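Local coordinates for aspartokinase (Clostridium acetobutylicum, PDB 3TVI), which probably catalyses the ATP-dependent phosphorylation of the beta-carboxylate of L-aspartate, the step that opens threonine and methionine biosynthesis, and binds lysine at its ACT domains, at residues Y232-E237 with A378-G383; N297-A302 with I343-L348; E323-S328 with D349-K354; P372-V377 with I405-Q410. All blocks are in the same frame, centred on the assembly; numbering follows the deposited sequence.

Interaction 1. Residues Y232-E237 with A378-G383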
loop_
_atom_site.group_PDB
_atom_site.type_symbol
_atom_site.label_atom_id
_atom_site.label_comp_id
_atom_site.label_asym_id
_atom_site.label_seq_id
_atom_site.Cartn_x
_atom_site.Cartn_y
_atom_site.Cartn_z
ATOM N N TYR B 232 -2.612 -21.666 -11.210
ATOM C CA TYR B 232 -3.835 -21.019 -10.743
ATOM C C TYR B 232 -3.481 -19.656 -10.169
ATOM O O TYR B 232 -4.042 -18.639 -10.590
ATOM C CB TYR B 232 -4.585 -21.860 -9.698
ATOM C CG TYR B 232 -5.089 -23.209 -10.197
ATOM C CD1 TYR B 232 -5.825 -23.312 -11.375
ATOM C CD2 TYR B 232 -4.838 -24.381 -9.476
ATOM C CE1 TYR B 232 -6.276 -24.542 -11.831
ATOM C CE2 TYR B 232 -5.289 -25.615 -9.923
ATOM C CZ TYR B 232 -6.004 -25.691 -11.099
ATOM O OH TYR B 232 -6.454 -26.913 -11.547
ATOM N N LYS B 233 -2.537 -19.640 -9.222
ATOM C CA LYS B 233 -2.082 -18.394 -8.575
ATOM C C LYS B 233 -1.627 -17.384 -9.626
ATOM O O LYS B 233 -1.910 -16.189 -9.530
ATOM C CB LYS B 233 -0.951 -18.688 -7.583
ATOM C CG LYS B 233 -0.047 -17.498 -7.264
ATOM C CD LYS B 233 -0.618 -16.529 -6.230
ATOM C CE LYS B 233 0.143 -16.598 -4.904
ATOM N NZ LYS B 233 -0.465 -15.743 -3.843
ATOM N N GLU B 234 -0.922 -17.894 -10.627
ATOM C CA GLU B 234 -0.448 -17.102 -11.755
ATOM C C GLU B 234 -1.632 -16.462 -12.477
ATOM O O GLU B 234 -1.698 -15.239 -12.634
ATOM C CB GLU B 234 0.315 -18.025 -12.707
ATOM C CG GLU B 234 1.503 -17.410 -13.421
ATOM C CD GLU B 234 2.512 -18.467 -13.833
ATOM O OE1 GLU B 234 2.114 -19.646 -14.025
ATOM O OE2 GLU B 234 3.707 -18.126 -13.948
ATOM N N LEU B 235 -2.571 -17.313 -12.891
ATOM C CA LEU B 235 -3.784 -16.885 -13.581
ATOM C C LEU B 235 -4.570 -15.882 -12.758
ATOM O O LEU B 235 -5.039 -14.879 -13.287
ATOM C CB LEU B 235 -4.669 -18.098 -13.902
ATOM C CG LEU B 235 -6.051 -17.857 -14.527
ATOM C CD1 LEU B 235 -5.995 -16.858 -15.672
ATOM C CD2 LEU B 235 -6.643 -19.175 -15.002
ATOM N N ARG B 236 -4.710 -16.151 -11.467
ATOM C CA ARG B 236 -5.413 -15.233 -10.583
ATOM C C ARG B 236 -4.796 -13.840 -10.650
ATOM O O ARG B 236 -5.505 -12.841 -10.725
ATOM C CB ARG B 236 -5.385 -15.744 -9.151
ATOM C CG ARG B 236 -6.363 -15.045 -8.226
ATOM C CD ARG B 236 -6.527 -15.834 -6.935
ATOM N NE ARG B 236 -5.311 -15.816 -6.109
ATOM C CZ ARG B 236 -4.862 -16.833 -5.367
ATOM N NH1 ARG B 236 -5.505 -18.003 -5.330
ATOM N NH2 ARG B 236 -3.743 -16.681 -4.659
ATOM N N GLU B 237 -3.470 -13.776 -10.643
ATOM C CA GLU B 237 -2.793 -12.489 -10.685
ATOM C C GLU B 237 -3.201 -11.753 -11.965
ATOM O O GLU B 237 -3.574 -10.591 -11.911
ATOM C CB GLU B 237 -1.267 -12.661 -10.600
ATOM C CG GLU B 237 -0.558 -11.663 -9.684
ATOM C CD GLU B 237 -0.270 -12.203 -8.288
ATOM O OE1 GLU B 237 0.001 -13.410 -8.142
ATOM O OE2 GLU B 237 -0.283 -11.409 -7.323
ATOM N N ALA B 378 0.900 -4.909 -14.720
ATOM C CA ALA B 378 1.272 -6.055 -13.919
ATOM C C ALA B 378 1.973 -7.036 -14.818
ATOM O O ALA B 378 1.417 -7.460 -15.833
ATOM C CB ALA B 378 0.047 -6.700 -13.308
ATOM N N THR B 379 3.195 -7.395 -14.453
ATOM C CA THR B 379 3.936 -8.387 -15.211
ATOM C C THR B 379 4.147 -9.586 -14.286
ATOM O O THR B 379 4.639 -9.437 -13.173
ATOM C CB THR B 379 5.218 -7.793 -15.835
ATOM O OG1 THR B 379 6.270 -8.753 -15.784
ATOM C CG2 THR B 379 5.642 -6.504 -15.126
ATOM N N VAL B 380 3.726 -10.762 -14.751
ATOM C CA VAL B 380 3.478 -11.912 -13.885
ATOM C C VAL B 380 4.243 -13.141 -14.365
ATOM O O VAL B 380 4.407 -13.350 -15.572
ATOM C CB VAL B 380 1.970 -12.239 -13.852
ATOM C CG1 VAL B 380 1.667 -13.384 -12.910
ATOM C CG2 VAL B 380 1.182 -11.024 -13.421
ATOM N N GLY B 381 4.720 -13.947 -13.420
ATOM C CA GLY B 381 5.366 -15.208 -13.766
ATOM C C GLY B 381 5.924 -15.904 -12.550
ATOM O O GLY B 381 6.386 -15.243 -11.643
ATOM N N THR B 382 5.872 -17.232 -12.505
ATOM C CA THR B 382 6.473 -17.968 -11.385
ATOM C C THR B 382 7.993 -17.801 -11.427
ATOM O O THR B 382 8.622 -17.527 -10.414
ATOM C CB THR B 382 6.097 -19.466 -11.390
ATOM O OG1 THR B 382 6.263 -20.000 -12.705
ATOM C CG2 THR B 382 4.651 -19.677 -10.948
ATOM N N GLY B 383 8.568 -17.913 -12.620
ATOM C CA GLY B 383 10.011 -17.798 -12.814
ATOM C C GLY B 383 10.634 -16.445 -12.504
ATOM O O GLY B 383 11.847 -16.278 -12.644
#
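The side chain of Glu234, extended beyond CG, reaches the loop at Gly381 and Thr382, just past the end of strand 367-380, and overlaps both. Its OE2 accepts the backbone N-H of Thr382, with OE2 to Thr382 N at 2.8 Å. The donor comes in on the anti side of the carboxylate, 34° out of its plane, and the N-H...O angle of 142° shows a bond that is clearly bent. A second, weak bond links Thr382 OG1 to Glu234 OE2 at 3.4 Å. The CA of Gly381 also lies beside that oxygen, 3.4 Å from Glu234 OE2.

Two parts of the protein meet here: helix 232-240 belongs to the amino acid kinase part, and strand 367-380 runs through the antiparallel sheet of the ACT region, so the contact lies at a buried junction between catalytic and regulatory parts. The carboxylate of Glu234 has further partners there, a salt bridge from OE1 to Lys282 and a hydrogen bond from Thr290 to OE2, so its charge is probably well compensated.

One helical turn on, the contact becomes apolar. Val380 CG1, anti to the backbone N (chi1 -177°), lies 3.8 Å from Glu237 CB. The same methyl passes Glu234, whose chain runs the opposite way, at 4.1 Å between Val380 CG1 and Glu234 CG. Lys233, on the same helix, forms a salt bridge with Glu304 of the second subunit.

Interaction 2. Residues N297-A302 with I343-L348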
loop_
_atom_site.group_PDB
_atom_site.type_symbol
_atom_site.label_atom_id
_atom_site.label_comp_id
_atom_site.label_asym_id
_atom_site.label_seq_id
_atom_site.Cartn_x
_atom_site.Cartn_y
_atom_site.Cartn_z
ATOM N N ASN B 297 -6.476 4.150 -16.173
ATOM C CA ASN B 297 -7.334 5.006 -15.337
ATOM C C ASN B 297 -7.276 4.765 -13.820
ATOM O O ASN B 297 -8.124 4.078 -13.252
ATOM C CB ASN B 297 -8.785 4.975 -15.846
ATOM C CG ASN B 297 -8.980 5.827 -17.087
ATOM O OD1 ASN B 297 -8.041 6.060 -17.852
ATOM N ND2 ASN B 297 -10.202 6.304 -17.287
ATOM N N PHE B 298 -6.276 5.377 -13.183
ATOM C CA PHE B 298 -6.097 5.352 -11.729
ATOM C C PHE B 298 -5.674 6.733 -11.215
ATOM O O PHE B 298 -5.165 7.556 -11.977
ATOM C CB PHE B 298 -5.009 4.351 -11.354
ATOM C CG PHE B 298 -5.464 2.923 -11.322
ATOM C CD1 PHE B 298 -5.858 2.342 -10.128
ATOM C CD2 PHE B 298 -5.446 2.147 -12.468
ATOM C CE1 PHE B 298 -6.253 1.017 -10.078
ATOM C CE2 PHE B 298 -5.848 0.822 -12.431
ATOM C CZ PHE B 298 -6.252 0.255 -11.232
ATOM N N THR B 299 -5.868 6.974 -9.920
ATOM C CA THR B 299 -5.458 8.231 -9.295
ATOM C C THR B 299 -4.883 8.002 -7.905
ATOM O O THR B 299 -5.455 7.253 -7.110
ATOM C CB THR B 299 -6.638 9.205 -9.167
ATOM O OG1 THR B 299 -7.164 9.495 -10.470
ATOM C CG2 THR B 299 -6.192 10.502 -8.484
ATOM N N VAL B 300 -3.759 8.658 -7.614
ATOM C CA VAL B 300 -3.113 8.542 -6.305
ATOM C C VAL B 300 -3.459 9.755 -5.441
ATOM O O VAL B 300 -3.488 10.880 -5.932
ATOM C CB VAL B 300 -1.569 8.351 -6.415
ATOM C CG1 VAL B 300 -0.921 9.434 -7.260
ATOM C CG2 VAL B 300 -0.917 8.312 -5.038
ATOM N N ILE B 301 -3.751 9.506 -4.166
ATOM C CA ILE B 301 -3.946 10.562 -3.174
ATOM C C ILE B 301 -2.747 10.569 -2.230
ATOM O O ILE B 301 -2.676 9.758 -1.296
ATOM C CB ILE B 301 -5.224 10.329 -2.353
ATOM C CG1 ILE B 301 -6.458 10.489 -3.241
ATOM C CG2 ILE B 301 -5.295 11.292 -1.181
ATOM C CD1 ILE B 301 -7.751 10.094 -2.559
ATOM N N ALA B 302 -1.805 11.480 -2.474
ATOM C CA ALA B 302 -0.561 11.526 -1.701
ATOM C C ALA B 302 -0.748 12.314 -0.401
ATOM O O ALA B 302 -1.235 13.439 -0.426
ATOM C CB ALA B 302 0.549 12.128 -2.541
ATOM N N ILE B 343 -6.050 4.478 -6.323
ATOM C CA ILE B 343 -7.473 4.144 -6.439
ATOM C C ILE B 343 -7.960 4.273 -7.881
ATOM O O ILE B 343 -7.684 5.277 -8.541
ATOM C CB ILE B 343 -8.329 5.064 -5.547
ATOM C CG1 ILE B 343 -7.944 4.901 -4.072
ATOM C CG2 ILE B 343 -9.804 4.753 -5.733
ATOM C CD1 ILE B 343 -8.416 6.028 -3.185
ATOM N N GLU B 344 -8.690 3.265 -8.359
ATOM C CA GLU B 344 -9.226 3.284 -9.720
ATOM C C GLU B 344 -10.261 4.397 -9.870
ATOM O O GLU B 344 -10.958 4.743 -8.912
ATOM C CB GLU B 344 -9.834 1.930 -10.094
ATOM C CG GLU B 344 -10.399 1.882 -11.513
ATOM C CD GLU B 344 -10.709 0.479 -12.009
ATOM O OE1 GLU B 344 -10.643 -0.484 -11.212
ATOM O OE2 GLU B 344 -11.021 0.341 -13.208
ATOM N N ASP B 345 -10.352 4.945 -11.082
ATOM C CA ASP B 345 -11.116 6.169 -11.341
ATOM C C ASP B 345 -12.626 5.967 -11.268
ATOM O O ASP B 345 -13.327 6.763 -10.639
ATOM C CB ASP B 345 -10.732 6.759 -12.705
ATOM C CG ASP B 345 -9.299 7.291 -12.743
ATOM O OD1 ASP B 345 -8.693 7.537 -11.673
ATOM O OD2 ASP B 345 -8.780 7.477 -13.862
ATOM N N CYS B 346 -13.123 4.909 -11.906
ATOM C CA CYS B 346 -14.550 4.590 -11.871
ATOM C C CYS B 346 -15.023 4.306 -10.441
ATOM O O CYS B 346 -16.130 4.693 -10.055
ATOM C CB CYS B 346 -14.849 3.387 -12.763
ATOM S SG CYS B 346 -14.114 1.863 -12.143
ATOM N N LYS B 347 -14.178 3.634 -9.659
ATOM C CA LYS B 347 -14.480 3.348 -8.255
ATOM C C LYS B 347 -14.509 4.624 -7.405
ATOM O O LYS B 347 -15.158 4.664 -6.358
ATOM C CB LYS B 347 -13.467 2.351 -7.680
ATOM N N LEU B 348 -13.806 5.657 -7.870
ATOM C CA LEU B 348 -13.739 6.958 -7.196
ATOM C C LEU B 348 -14.782 7.954 -7.715
ATOM O O LEU B 348 -15.157 8.887 -7.002
ATOM C CB LEU B 348 -12.341 7.554 -7.380
ATOM C CG LEU B 348 -11.994 8.816 -6.588
ATOM C CD1 LEU B 348 -12.175 8.590 -5.096
ATOM C CD2 LEU B 348 -10.570 9.260 -6.885
#
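Asp345, Ile343 and Thr299 bury more surface here than the other residues, and Asp345 holds the polar end. Its carboxylate oxygen OD1 accepts the hydroxyl of Thr299, with OG1 to OD1 at 2.8 Å, on the syn side and 27° out of the carboxylate plane. With chi1 of -60°, Thr299 turns OG1 anti to its own carbonyl carbon and toward that oxygen. Asp345 OD2 packs against Asn297 CB, while the Asp345 backbone N donates to Asn297 O at 3.2 Å.

Thr299 and Ile343 form an antiparallel hydrogen-bonded pair. Thr299 N reaches Ile343 O at 2.8 Å, and Ile343 N returns a bond to Thr299 O at 2.9 Å, so this pair fixes the register. On the side of the sheet carrying Ile343, its CD1 meets Ile301 CD1 at 4.2 Å, a purely apolar touch. The neighbouring pair, Phe298 with Glu344, is non-hydrogen-bonded and projects to the other face; there Glu344 CB lies 4.2 Å from the centroid of the Phe298 ring, an off-centre CH-pi contact 29° from the ring normal.

Strand 291-304, part of the antiparallel sheet of the ACT fold in the regulatory region, has strand 338-344, outermost within this chain, on one flank and strand 367-380 on the other, while Ile301 and Leu348 reach helix 352-362, which packs against the face bearing Ile343.

Interaction 3. Residues E323-S328 with D349-K354. With LYS (lysine), chain N.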
loop_
_atom_site.group_PDB
_atom_site.type_symbol
_atom_site.label_atom_id
_atom_site.label_comp_id
_atom_site.label_asym_id
_atom_site.label_seq_id
_atom_site.Cartn_x
_atom_site.Cartn_y
_atom_site.Cartn_z
ATOM N N GLU B 323 -13.669 2.422 3.601
ATOM C CA GLU B 323 -14.676 1.404 3.868
ATOM C C GLU B 323 -16.047 2.061 4.016
ATOM O O GLU B 323 -17.065 1.465 3.680
ATOM C CB GLU B 323 -14.306 0.624 5.139
ATOM C CG GLU B 323 -15.075 -0.671 5.363
ATOM C CD GLU B 323 -14.499 -1.519 6.493
ATOM O OE1 GLU B 323 -13.542 -1.071 7.167
ATOM O OE2 GLU B 323 -15.006 -2.642 6.710
HETATM N N MSE B 324 -16.064 3.303 4.497
HETATM C CA MSE B 324 -17.311 4.046 4.705
HETATM C C MSE B 324 -18.022 4.384 3.420
HETATM O O MSE B 324 -19.200 4.727 3.443
HETATM C CB MSE B 324 -17.021 5.330 5.477
HETATM C CG MSE B 324 -18.155 5.682 6.427
HETATM SE SE MSE B 324 -17.616 7.228 7.521
HETATM C CE MSE B 324 -16.313 6.351 8.714
ATOM N N TYR B 325 -17.317 4.311 2.293
ATOM C CA TYR B 325 -17.943 4.405 0.970
ATOM C C TYR B 325 -17.701 3.106 0.202
ATOM O O TYR B 325 -16.919 2.261 0.633
ATOM C CB TYR B 325 -17.373 5.582 0.169
ATOM C CG TYR B 325 -17.366 6.912 0.895
ATOM C CD1 TYR B 325 -16.435 7.176 1.895
ATOM C CD2 TYR B 325 -18.273 7.916 0.565
ATOM C CE1 TYR B 325 -16.418 8.392 2.561
ATOM C CE2 TYR B 325 -18.264 9.138 1.226
ATOM C CZ TYR B 325 -17.335 9.373 2.224
ATOM O OH TYR B 325 -17.319 10.584 2.887
ATOM N N GLY B 326 -18.367 2.957 -0.940
ATOM C CA GLY B 326 -18.156 1.806 -1.827
ATOM C C GLY B 326 -16.918 2.003 -2.687
ATOM O O GLY B 326 -17.015 2.083 -3.918
ATOM N N VAL B 327 -15.755 2.081 -2.029
ATOM C CA VAL B 327 -14.483 2.403 -2.690
ATOM C C VAL B 327 -13.304 1.605 -2.122
ATOM O O VAL B 327 -12.856 1.847 -0.997
ATOM C CB VAL B 327 -14.153 3.908 -2.590
ATOM C CG1 VAL B 327 -15.173 4.729 -3.362
ATOM C CG2 VAL B 327 -14.093 4.354 -1.138
ATOM N N SER B 328 -12.811 0.656 -2.918
ATOM C CA SER B 328 -11.632 -0.131 -2.566
ATOM C C SER B 328 -10.379 0.471 -3.193
ATOM O O SER B 328 -10.430 1.093 -4.261
ATOM C CB SER B 328 -11.789 -1.587 -3.025
ATOM O OG SER B 328 -12.735 -2.283 -2.227
ATOM N N ASP B 349 -15.218 7.750 -8.962
ATOM C CA ASP B 349 -16.235 8.577 -9.639
ATOM C C ASP B 349 -17.164 9.342 -8.683
ATOM O O ASP B 349 -17.980 8.743 -7.978
ATOM C CB ASP B 349 -17.068 7.682 -10.577
ATOM C CG ASP B 349 -17.840 8.468 -11.632
ATOM O OD1 ASP B 349 -18.020 9.699 -11.484
ATOM O OD2 ASP B 349 -18.273 7.833 -12.621
ATOM N N GLY B 350 -17.017 10.666 -8.650
ATOM C CA GLY B 350 -17.903 11.536 -7.874
ATOM C C GLY B 350 -17.571 11.612 -6.395
ATOM O O GLY B 350 -17.386 12.701 -5.850
ATOM N N LYS B 351 -17.482 10.450 -5.754
ATOM C CA LYS B 351 -17.284 10.352 -4.298
ATOM C C LYS B 351 -16.036 11.094 -3.776
ATOM O O LYS B 351 -16.006 11.513 -2.618
ATOM C CB LYS B 351 -17.210 8.874 -3.864
ATOM C CG LYS B 351 -18.335 7.973 -4.380
ATOM C CD LYS B 351 -18.437 6.682 -3.571
ATOM C CE LYS B 351 -19.076 5.550 -4.362
ATOM N NZ LYS B 351 -20.432 5.897 -4.872
ATOM N N CYS B 352 -15.029 11.253 -4.638
ATOM C CA CYS B 352 -13.698 11.788 -4.274
ATOM C C CYS B 352 -13.636 12.871 -3.206
ATOM O O CYS B 352 -12.832 12.796 -2.274
ATOM C CB CYS B 352 -13.006 12.354 -5.518
ATOM S SG CYS B 352 -11.373 13.056 -5.174
ATOM N N ASP B 353 -14.468 13.892 -3.371
ATOM C CA ASP B 353 -14.291 15.154 -2.655
ATOM C C ASP B 353 -14.508 15.012 -1.150
ATOM O O ASP B 353 -13.683 15.461 -0.350
ATOM C CB ASP B 353 -15.235 16.218 -3.232
ATOM C CG ASP B 353 -14.518 17.490 -3.618
ATOM O OD1 ASP B 353 -15.181 18.543 -3.677
ATOM O OD2 ASP B 353 -13.296 17.440 -3.876
ATOM N N LYS B 354 -15.614 14.368 -0.782
ATOM C CA LYS B 354 -15.989 14.171 0.623
ATOM C C LYS B 354 -14.930 13.377 1.396
ATOM O O LYS B 354 -14.745 13.569 2.599
ATOM C CB LYS B 354 -17.334 13.433 0.713
ATOM C CG LYS B 354 -18.521 14.158 0.084
ATOM C CD LYS B 354 -19.646 13.187 -0.252
ATOM C CE LYS B 354 -20.723 13.838 -1.102
ATOM N NZ LYS B 354 -21.572 12.820 -1.777
HETATM N N LYS N . -9.246 -2.741 -0.949
HETATM C CA LYS N . -8.974 -4.017 -0.233
HETATM C C LYS N . -9.480 -3.957 1.200
HETATM O O LYS N . -10.480 -3.300 1.483
HETATM C CB LYS N . -7.479 -4.313 -0.237
HETATM C CG LYS N . -6.947 -4.699 -1.603
HETATM C CD LYS N . -5.434 -4.678 -1.624
HETATM C CE LYS N . -4.903 -5.559 -2.734
HETATM N NZ LYS N . -5.031 -7.000 -2.384
HETATM O OXT LYS N . -8.903 -4.565 2.103
#
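The phenol ring of Tyr325 is the one aromatic group here, and two lysine chains approach it at a slant: Lys351 through CD and Lys354 through CB. No regular stack results. Contact is made instead by the two ends of the tyrosine side chain, with Tyr325 CB 4.0 Å from Lys351 CD and Tyr325 OH 3.6 Å from Lys354 CB. Tyr325 and Lys354 cross at about a right angle.

Lys351 starts out toward the loop, and its chain then slides past Val327 in the opposite direction, bringing CD to 3.8 Å from Val327 CG1; the bend at the last torsion (chi4 -57°) turns NZ aside. Lys351 CE stands 4.1 Å from Gly326 O. Gly326 is the centre of an inverse gamma turn, with a weak 2.9 Å bond from Val327 N to Tyr325 O.

Residues 323-328 begin the connection from helix 314-323 to strand 338-344 of the ACT fold, and their far end lines a lysine pocket. Ser328 CB lies 3.5 Å from the amino N of the bound lysine, without a hydrogen bond; the ligand is hydrogen-bonded to Phe329 O and to Cys315 N of the second subunit.

No hydrogen bond crosses the segments; at this surface lysine hydrocarbon rather than charge does the packing: methylenes at and just before the start of helix 352-362 lie against a methyl, a methylene and two oxygens.

Interaction 4. Residues P372-V377 with I405-Q410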
loop_
_atom_site.group_PDB
_atom_site.type_symbol
_atom_site.label_atom_id
_atom_site.label_comp_id
_atom_site.label_asym_id
_atom_site.label_seq_id
_atom_site.Cartn_x
_atom_site.Cartn_y
_atom_site.Cartn_z
ATOM N N PRO B 372 -3.870 12.318 -10.692
ATOM C CA PRO B 372 -4.541 11.294 -11.500
ATOM C C PRO B 372 -3.699 10.854 -12.707
ATOM O O PRO B 372 -2.493 11.096 -12.732
ATOM C CB PRO B 372 -5.810 12.015 -11.951
ATOM C CG PRO B 372 -5.373 13.435 -12.104
ATOM C CD PRO B 372 -4.295 13.676 -11.079
ATOM N N ASN B 373 -4.329 10.201 -13.681
ATOM C CA ASN B 373 -3.690 9.875 -14.961
ATOM C C ASN B 373 -2.574 8.834 -14.851
ATOM O O ASN B 373 -1.589 8.868 -15.596
ATOM C CB ASN B 373 -3.182 11.148 -15.660
ATOM C CG ASN B 373 -4.303 12.111 -16.006
ATOM O OD1 ASN B 373 -4.283 13.267 -15.593
ATOM N ND2 ASN B 373 -5.289 11.634 -16.767
HETATM N N MSE B 374 -2.757 7.894 -13.930
HETATM C CA MSE B 374 -1.855 6.759 -13.776
HETATM C C MSE B 374 -2.520 5.534 -14.354
HETATM O O MSE B 374 -3.748 5.397 -14.323
HETATM C CB MSE B 374 -1.549 6.553 -12.292
HETATM C CG MSE B 374 -0.683 5.320 -12.041
HETATM SE SE MSE B 374 0.500 5.618 -10.497
HETATM C CE MSE B 374 -0.559 4.642 -9.155
ATOM N N ALA B 375 -1.706 4.645 -14.912
ATOM C CA ALA B 375 -2.144 3.307 -15.292
ATOM C C ALA B 375 -1.216 2.282 -14.639
ATOM O O ALA B 375 -0.061 2.591 -14.307
ATOM C CB ALA B 375 -2.142 3.153 -16.806
ATOM N N LEU B 376 -1.731 1.070 -14.443
ATOM C CA LEU B 376 -0.982 0.005 -13.782
ATOM C C LEU B 376 -0.643 -1.072 -14.780
ATOM O O LEU B 376 -1.483 -1.462 -15.583
ATOM C CB LEU B 376 -1.792 -0.599 -12.638
ATOM C CG LEU B 376 -2.088 0.367 -11.498
ATOM C CD1 LEU B 376 -2.878 -0.343 -10.423
ATOM C CD2 LEU B 376 -0.812 0.953 -10.915
ATOM N N VAL B 377 0.602 -1.535 -14.730
ATOM C CA VAL B 377 1.050 -2.646 -15.557
ATOM C C VAL B 377 1.556 -3.756 -14.640
ATOM O O VAL B 377 2.499 -3.558 -13.863
ATOM C CB VAL B 377 2.151 -2.215 -16.544
ATOM C CG1 VAL B 377 2.530 -3.368 -17.465
ATOM C CG2 VAL B 377 1.678 -1.023 -17.354
ATOM N N ILE B 405 8.397 6.339 -14.492
ATOM C CA ILE B 405 7.729 5.427 -13.578
ATOM C C ILE B 405 7.082 6.232 -12.461
ATOM O O ILE B 405 7.688 7.152 -11.928
ATOM C CB ILE B 405 8.746 4.437 -12.973
ATOM C CG1 ILE B 405 9.420 3.623 -14.081
ATOM C CG2 ILE B 405 8.082 3.499 -11.974
ATOM C CD1 ILE B 405 10.520 2.711 -13.582
ATOM N N ARG B 406 5.849 5.892 -12.109
ATOM C CA ARG B 406 5.118 6.602 -11.056
ATOM C C ARG B 406 4.764 5.738 -9.835
ATOM O O ARG B 406 4.377 6.261 -8.793
ATOM C CB ARG B 406 3.838 7.205 -11.637
ATOM C CG ARG B 406 4.052 8.480 -12.442
ATOM C CD ARG B 406 2.730 9.164 -12.734
ATOM N NE ARG B 406 1.983 9.423 -11.506
ATOM C CZ ARG B 406 0.683 9.711 -11.451
ATOM N NH1 ARG B 406 -0.047 9.788 -12.561
ATOM N NH2 ARG B 406 0.109 9.924 -10.271
HETATM N N MSE B 407 4.871 4.422 -9.961
HETATM C CA MSE B 407 4.763 3.545 -8.798
HETATM C C MSE B 407 5.544 2.293 -9.077
HETATM O O MSE B 407 5.677 1.873 -10.230
HETATM C CB MSE B 407 3.298 3.205 -8.503
HETATM C CG MSE B 407 3.081 2.491 -7.165
HETATM SE SE MSE B 407 1.406 1.448 -7.226
HETATM C CE MSE B 407 2.155 -0.348 -7.492
ATOM N N ILE B 408 6.098 1.714 -8.019
ATOM C CA ILE B 408 6.610 0.358 -8.051
ATOM C C ILE B 408 6.074 -0.371 -6.832
ATOM O O ILE B 408 6.168 0.114 -5.696
ATOM C CB ILE B 408 8.149 0.305 -8.005
ATOM C CG1 ILE B 408 8.757 1.123 -9.144
ATOM C CG2 ILE B 408 8.644 -1.134 -8.088
ATOM C CD1 ILE B 408 10.264 1.229 -9.060
ATOM N N ASP B 409 5.473 -1.525 -7.078
ATOM C CA ASP B 409 5.289 -2.512 -6.032
ATOM C C ASP B 409 5.940 -3.795 -6.476
ATOM O O ASP B 409 5.561 -4.387 -7.491
ATOM C CB ASP B 409 3.820 -2.782 -5.724
ATOM C CG ASP B 409 3.617 -4.063 -4.903
ATOM O OD1 ASP B 409 4.407 -4.318 -3.952
ATOM O OD2 ASP B 409 2.668 -4.813 -5.227
ATOM N N GLN B 410 6.932 -4.214 -5.706
ATOM C CA GLN B 410 7.394 -5.581 -5.763
ATOM C C GLN B 410 7.652 -5.948 -4.320
ATOM O O GLN B 410 8.412 -5.291 -3.633
ATOM C CB GLN B 410 8.584 -5.715 -6.716
ATOM C CG GLN B 410 9.980 -5.770 -6.138
ATOM C CD GLN B 410 10.499 -7.179 -6.094
ATOM O OE1 GLN B 410 11.492 -7.512 -6.748
ATOM N NE2 GLN B 410 9.810 -8.031 -5.346
#
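Arg406 NH1 donates to the backbone carbonyl of Pro372, with NH1 to Pro372 O at 2.8 Å and an N-H...O angle of 154°. The oxygen lies close to the guanidinium plane, 16° out of it, but the donor stands above the carbonyl plane of Pro372. NH2 of the same group is hydrogen-bonded to His371 O, so two successive carbonyls of strand 367-380 hold the guanidinium, and Glu422 adds a long, weak ion pair.

Met374, a selenomethionine like Met407, covers one face of this group. Its CB comes to 3.6 Å from Arg406 NH1, and its SE sits 4.1 Å above the plane, offset toward the rim. Bends in the Met374 chain at chi2 and chi3 carry its CE on to Met407 CB, at 4.2 Å, where the two side chains cross at about a right angle. Leu376 CD2 closes the apolar row 4.3 Å from Met407 SE.

These strands are not direct partners: strand 416-422 runs between them in the antiparallel ACT sheet. Their segment axes are 8.3 Å apart at closest approach and 40° from parallel, so side chains bridge the gap. A G1 bulge at Asn373 and Met374 opposite Phe298, and a classic bulge at Arg406 and Met407, distort the sheet locally. Beyond Met407, Ile408 and Gln410 extend the sheet antiparallel into the second subunit.

The chemistry is divided along the strands: at the exposed end the guanidinium charge is probably stabilised by two carbonyl dipoles, with Glu422 a weak, distant counter-charge, while deeper in, Met374 CE, Met407 and Leu376 make a purely apolar contact.

How the interactions relate
Interaction 1 is the buried one, interaction 3 lies at the surface, and interactions 2 and 4 are intermediate. Interactions 1 and 4 use successive parts of strand 367-380, the former toward the kinase part and the latter across the ACT sheet. Interaction 2 joins that sheet from the next strand, 291-304: Phe298 N probably bonds to Met374 O, and Phe298 also packs on Leu376 of interaction 4. Interaction 3 packs on interaction 2, with Ser328 against Ile343. Chemistry follows place: a buried carboxylate at the domain junction, backbone pairing with the outermost strand of this chain, an arginine on carbonyls between non-adjacent strands, and lysine methylenes at the surface.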